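LacI family transcription regulator (Bifidobacterium animalis subsp. lactis, PDB 4O5A) probably acts as a DNA-binding transcriptional regulator of the LacI family, whose members typically switch operator binding in response to small ligands such as sugars. Local coordinates at residues A[179-184]-A[332-337]; A[288-293]-A[297-302]. All blocks are in the same frame, centred on the assembly; numbering follows the deposited sequence.

Contact 1. Residues A[179-184]-A[332-337]; sequences SGTMIR and YELIER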
loop_
_atom_site.group_PDB
_atom_site.type_symbol
_atom_site.label_atom_id
_atom_site.label_comp_id
_atom_site.label_asym_id
_atom_site.label_seq_id
_atom_site.Cartn_x
_atom_site.Cartn_y
_atom_site.Cartn_z
ATOM N N SER A 179 17.079 4.148 -15.453
ATOM C CA SER A 179 17.066 3.235 -16.594
ATOM C C SER A 179 18.479 2.745 -16.883
ATOM O O SER A 179 18.701 1.547 -17.076
ATOM C CB SER A 179 16.508 3.920 -17.846
ATOM O OG SER A 179 15.162 4.328 -17.658
ATOM N N GLY A 180 19.429 3.675 -16.894
ATOM C CA GLY A 180 20.828 3.341 -17.109
ATOM C C GLY A 180 21.377 2.399 -16.059
ATOM O O GLY A 180 22.091 1.448 -16.379
ATOM N N THR A 181 21.033 2.644 -14.799
ATOM C CA THR A 181 21.544 1.814 -13.718
ATOM C C THR A 181 21.065 0.365 -13.888
ATOM O O THR A 181 21.848 -0.574 -13.714
ATOM C CB THR A 181 21.115 2.360 -12.343
ATOM O OG1 THR A 181 21.691 3.664 -12.157
ATOM C CG2 THR A 181 21.604 1.444 -11.240
HETATM N N MSE A 182 19.794 0.192 -14.240
HETATM C CA MSE A 182 19.224 -1.145 -14.420
HETATM C C MSE A 182 19.816 -1.835 -15.642
HETATM O O MSE A 182 20.181 -3.010 -15.591
HETATM C CB MSE A 182 17.711 -1.063 -14.541
HETATM C CG MSE A 182 17.040 -0.767 -13.214
HETATM SE SE MSE A 182 15.116 -0.789 -13.428
HETATM C CE MSE A 182 14.907 0.895 -14.317
ATOM N N ILE A 183 19.928 -1.103 -16.738
ATOM C CA ILE A 183 20.429 -1.709 -17.965
ATOM C C ILE A 183 21.902 -2.063 -17.823
ATOM O O ILE A 183 22.336 -3.113 -18.293
ATOM C CB ILE A 183 20.193 -0.788 -19.180
ATOM C CG1 ILE A 183 18.690 -0.584 -19.378
ATOM C CG2 ILE A 183 20.830 -1.358 -20.438
ATOM C CD1 ILE A 183 18.368 0.595 -20.268
ATOM N N ARG A 184 22.685 -1.205 -17.178
ATOM C CA ARG A 184 24.102 -1.527 -17.001
ATOM C C ARG A 184 24.290 -2.782 -16.141
ATOM O O ARG A 184 25.213 -3.546 -16.369
ATOM C CB ARG A 184 24.880 -0.342 -16.410
ATOM C CG ARG A 184 25.045 0.831 -17.361
ATOM C CD ARG A 184 26.068 1.835 -16.813
ATOM N NE ARG A 184 25.574 2.447 -15.578
ATOM C CZ ARG A 184 24.751 3.492 -15.542
ATOM N NH1 ARG A 184 24.355 4.055 -16.679
ATOM N NH2 ARG A 184 24.329 3.979 -14.375
ATOM N N TYR A 332 18.147 7.222 -5.820
ATOM C CA TYR A 332 17.575 5.885 -5.816
ATOM C C TYR A 332 18.718 4.891 -5.612
ATOM O O TYR A 332 19.885 5.261 -5.650
ATOM C CB TYR A 332 16.906 5.613 -7.164
ATOM C CG TYR A 332 17.879 5.696 -8.314
ATOM C CD1 TYR A 332 18.657 4.610 -8.681
ATOM C CD2 TYR A 332 18.043 6.879 -9.019
ATOM C CE1 TYR A 332 19.570 4.696 -9.720
ATOM C CE2 TYR A 332 18.943 6.969 -10.055
ATOM C CZ TYR A 332 19.701 5.874 -10.409
ATOM O OH TYR A 332 20.603 5.968 -11.444
ATOM N N GLU A 333 18.389 3.613 -5.453
ATOM C CA GLU A 333 19.416 2.597 -5.243
ATOM C C GLU A 333 18.955 1.309 -5.915
ATOM O O GLU A 333 17.801 0.922 -5.767
ATOM C CB GLU A 333 19.595 2.372 -3.737
ATOM C CG GLU A 333 20.525 1.234 -3.315
ATOM C CD GLU A 333 20.408 0.935 -1.817
ATOM O OE1 GLU A 333 19.598 1.608 -1.137
ATOM O OE2 GLU A 333 21.110 0.026 -1.320
ATOM N N LEU A 334 19.837 0.649 -6.659
ATOM C CA LEU A 334 19.474 -0.668 -7.180
ATOM C C LEU A 334 19.843 -1.673 -6.104
ATOM O O LEU A 334 21.032 -1.835 -5.778
ATOM C CB LEU A 334 20.253 -0.987 -8.461
ATOM C CG LEU A 334 19.909 -2.346 -9.089
ATOM C CD1 LEU A 334 18.446 -2.396 -9.510
ATOM C CD2 LEU A 334 20.821 -2.620 -10.273
ATOM N N ILE A 335 18.840 -2.311 -5.519
ATOM C CA ILE A 335 19.080 -3.333 -4.515
ATOM C C ILE A 335 19.169 -4.687 -5.190
ATOM O O ILE A 335 18.167 -5.231 -5.644
ATOM C CB ILE A 335 17.963 -3.353 -3.473
ATOM C CG1 ILE A 335 17.832 -1.962 -2.846
ATOM C CG2 ILE A 335 18.243 -4.417 -2.417
ATOM C CD1 ILE A 335 16.685 -1.841 -1.874
ATOM N N GLU A 336 20.381 -5.226 -5.235
ATOM C CA GLU A 336 20.631 -6.493 -5.920
ATOM C C GLU A 336 20.198 -7.673 -5.071
ATOM O O GLU A 336 20.640 -7.839 -3.927
ATOM C CB GLU A 336 22.110 -6.632 -6.277
ATOM C CG GLU A 336 22.591 -5.641 -7.315
ATOM C CD GLU A 336 24.089 -5.732 -7.553
ATOM O OE1 GLU A 336 24.608 -6.861 -7.717
ATOM O OE2 GLU A 336 24.748 -4.671 -7.570
ATOM N N ARG A 337 19.323 -8.491 -5.638
ATOM C CA ARG A 337 18.831 -9.680 -4.958
ATOM C C ARG A 337 19.044 -10.901 -5.852
ATOM O O ARG A 337 19.751 -10.838 -6.861
ATOM C CB ARG A 337 17.353 -9.506 -4.541
ATOM C CG ARG A 337 17.117 -8.290 -3.620
ATOM C CD ARG A 337 15.823 -8.372 -2.823
ATOM N NE ARG A 337 15.650 -7.215 -1.925
ATOM C CZ ARG A 337 14.901 -6.145 -2.189
ATOM N NH1 ARG A 337 14.247 -6.050 -3.343
ATOM N NH2 ARG A 337 14.816 -5.154 -1.293
#
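The Tyr332 ring meets helix 175-188 at its edge: Thr181 OG1 lies in the ring plane, 2.6 Å from Tyr332 OH and on the CE1 side, 3.4 Å from Tyr332 CE1. Within the helix itself, the Arg184 guanidinium carries Gly180 O over the centre of one face. The site belongs to the C-terminal, periplasmic-binding-protein-like part of a LacI-type regulator, where helix 175-188 packs against strand 333-335, the antiparallel end strand of a mixed sheet. The OH-OG1 pair is a short hydrogen bond in which either hydroxyl could donate, and the angle CZ-OH...OG1 of about 114° matches the in-plane approach. In Thr181 chi1 (-63°) sets OG1 beside the backbone N, where it also makes a weak hydrogen bond with Ala177 O of the preceding turn. The same rotation turns CG2 away from N and onto the strand, 3.9 Å from Leu334 CB. Tyr332 has its CG between N and the carbonyl carbon (chi1 60°), a crowded position that points the ring toward the helix and brings CE1 and OH to Thr181. The Thr181 side chain runs antiparallel to those of Tyr332 and Leu334 as it passes them. Selenomethionine Met182 adds a looser apolar touch, its CG 4.3 Å from Leu334 CD1; its side chain also packs on Ile282, Trp284 and Leu300 of the sheet. Ser179, which points away from the strand, and Ile183 pack against helix 206-219. The other methyl of Leu334, CD2, approaches the helix backbone, 4.1 Å from Thr181 O.

Contact 2. Residues A[288-293]-A[297-302]; sequences FMNVAA and ITALSR
Chi1 of Asn290 (-72°) holds its CG beside the backbone N and brings the amide across the Ile297 side chain, nearly perpendicular to it; Ile297 CG1 takes the matching place beside its own N. Asn290 OD1 rests against aliphatic carbon, 3.6 Å from Ile297 CB, and is buried without a polar partner in the model. The other end of the amide is anchored: ND2 hydrogen-bonds to Asp286 OD1 and lies 3.6 Å from Ala299 CB. Helix 288-292, short and weakly bonded, is the helical element of a beta-alpha-beta unit between strands 280-284 and 298-301, and this contact joins it to segment 297-302. Ile297 N donates to Asn290 O over 2.9 Å; the N-H...O angle is 163°, with the donor tilted 25° from the carbonyl plane. Farther along, Ala293 CB packs 3.8 Å from Ile297 CG1 and about equally close to CD1, while Glu265 of helix 258-271 touches both residues. Other residues of the helix reach the second subunit, where Met289 meets Met289 of that subunit and Ala292 O accepts a hydrogen bond from its Ser266 OG.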
loop_
_atom_site.group_PDB
_atom_site.type_symbol
_atom_site.label_atom_id
_atom_site.label_comp_id
_atom_site.label_asym_id
_atom_site.label_seq_id
_atom_site.Cartn_x
_atom_site.Cartn_y
_atom_site.Cartn_z
ATOM N N PHE A 288 8.292 -4.812 0.409
ATOM C CA PHE A 288 8.475 -6.071 1.130
ATOM C C PHE A 288 8.149 -7.278 0.257
ATOM O O PHE A 288 8.660 -8.377 0.487
ATOM C CB PHE A 288 7.593 -6.098 2.369
ATOM C CG PHE A 288 8.218 -5.477 3.584
ATOM C CD1 PHE A 288 9.600 -5.409 3.722
ATOM C CD2 PHE A 288 7.421 -4.969 4.598
ATOM C CE1 PHE A 288 10.173 -4.842 4.851
ATOM C CE2 PHE A 288 7.987 -4.395 5.732
ATOM C CZ PHE A 288 9.365 -4.330 5.856
HETATM N N MSE A 289 7.305 -7.076 -0.750
HETATM C CA MSE A 289 6.907 -8.146 -1.651
HETATM C C MSE A 289 8.124 -8.738 -2.365
HETATM O O MSE A 289 8.228 -9.952 -2.552
HETATM C CB MSE A 289 5.937 -7.568 -2.676
HETATM C CG MSE A 289 5.285 -8.553 -3.586
HETATM SE SE MSE A 289 4.264 -7.537 -4.907
HETATM C CE MSE A 289 3.417 -6.235 -3.745
ATOM N N ASN A 290 9.041 -7.874 -2.771
ATOM C CA ASN A 290 10.253 -8.312 -3.452
ATOM C C ASN A 290 11.167 -9.142 -2.557
ATOM O O ASN A 290 11.858 -10.046 -3.042
ATOM C CB ASN A 290 11.004 -7.112 -4.043
ATOM C CG ASN A 290 10.289 -6.524 -5.244
ATOM O OD1 ASN A 290 9.584 -7.239 -5.979
ATOM N ND2 ASN A 290 10.439 -5.216 -5.440
ATOM N N VAL A 291 11.165 -8.841 -1.261
ATOM C CA VAL A 291 11.996 -9.546 -0.294
ATOM C C VAL A 291 11.427 -10.940 -0.041
ATOM O O VAL A 291 12.159 -11.885 0.252
ATOM C CB VAL A 291 12.074 -8.744 1.011
ATOM C CG1 VAL A 291 12.771 -9.521 2.112
ATOM C CG2 VAL A 291 12.820 -7.416 0.745
ATOM N N ALA A 292 10.110 -11.056 -0.170
ATOM C CA ALA A 292 9.389 -12.275 0.190
ATOM C C ALA A 292 9.251 -13.255 -0.959
ATOM O O ALA A 292 8.760 -14.364 -0.759
ATOM C CB ALA A 292 7.979 -11.936 0.728
ATOM N N ALA A 293 9.652 -12.837 -2.154
ATOM C CA ALA A 293 9.426 -13.621 -3.380
ATOM C C ALA A 293 10.361 -14.829 -3.492
ATOM O O ALA A 293 11.271 -15.004 -2.680
ATOM C CB ALA A 293 9.591 -12.733 -4.607
ATOM N N ILE A 297 13.465 -10.545 -5.360
ATOM C CA ILE A 297 13.523 -9.827 -6.626
ATOM C C ILE A 297 14.351 -8.536 -6.529
ATOM O O ILE A 297 14.089 -7.662 -5.688
ATOM C CB ILE A 297 12.094 -9.522 -7.133
ATOM C CG1 ILE A 297 11.315 -10.837 -7.372
ATOM C CG2 ILE A 297 12.132 -8.692 -8.416
ATOM C CD1 ILE A 297 9.858 -10.624 -7.795
ATOM N N THR A 298 15.340 -8.439 -7.416
ATOM C CA THR A 298 16.198 -7.261 -7.554
ATOM C C THR A 298 15.326 -6.057 -7.909
ATOM O O THR A 298 14.450 -6.150 -8.773
ATOM C CB THR A 298 17.207 -7.502 -8.667
ATOM O OG1 THR A 298 18.152 -8.485 -8.227
ATOM C CG2 THR A 298 17.933 -6.215 -9.029
ATOM N N ALA A 299 15.540 -4.921 -7.242
ATOM C CA ALA A 299 14.610 -3.806 -7.391
ATOM C C ALA A 299 15.329 -2.467 -7.462
ATOM O O ALA A 299 16.317 -2.260 -6.777
ATOM C CB ALA A 299 13.655 -3.767 -6.234
ATOM N N LEU A 300 14.778 -1.569 -8.267
ATOM C CA LEU A 300 15.218 -0.178 -8.290
ATOM C C LEU A 300 14.374 0.494 -7.221
ATOM O O LEU A 300 13.148 0.589 -7.349
ATOM C CB LEU A 300 14.959 0.409 -9.680
ATOM C CG LEU A 300 15.633 1.726 -10.064
ATOM C CD1 LEU A 300 15.095 2.860 -9.218
ATOM C CD2 LEU A 300 17.154 1.614 -9.934
ATOM N N SER A 301 15.020 0.912 -6.138
ATOM C CA SER A 301 14.305 1.410 -4.974
ATOM C C SER A 301 14.390 2.930 -4.933
ATOM O O SER A 301 15.480 3.479 -4.954
ATOM C CB SER A 301 14.941 0.838 -3.704
ATOM O OG SER A 301 14.347 1.397 -2.538
ATOM N N ARG A 302 13.241 3.597 -4.890
ATOM C CA ARG A 302 13.209 5.054 -4.719
ATOM C C ARG A 302 13.043 5.355 -3.241
ATOM O O ARG A 302 12.356 4.627 -2.521
ATOM C CB ARG A 302 12.050 5.683 -5.502
ATOM C CG ARG A 302 12.402 6.116 -6.919
ATOM C CD ARG A 302 11.194 6.722 -7.653
ATOM N NE ARG A 302 10.677 7.933 -7.014
ATOM C CZ ARG A 302 9.426 8.075 -6.584
ATOM N NH1 ARG A 302 8.561 7.081 -6.731
ATOM N NH2 ARG A 302 9.041 9.209 -6.011
#

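In the fold
From its N terminus the chain first builds much of the parallel sheet, then enters helix 175-188, which supplies the first half of contact 1. It continues through the strands and helices of the mixed sheet to helix 288-292, and contact 2 closes a short loop, with three residues between its segments. After helix 304-320 it revisits the parallel sheet at strand 327-328 and returns as strand 333-335, closing contact 1 across 147 residues. Contact 2 therefore lies wholly within that long loop. The contact centres are about 12 Å apart. Probable backbone hydrogen bonds, including Glu333 O to Ser301 N at 2.8 Å, pair strand 333-335 with strand 298-301, and each contact ties a helix to one of these neighbouring strands.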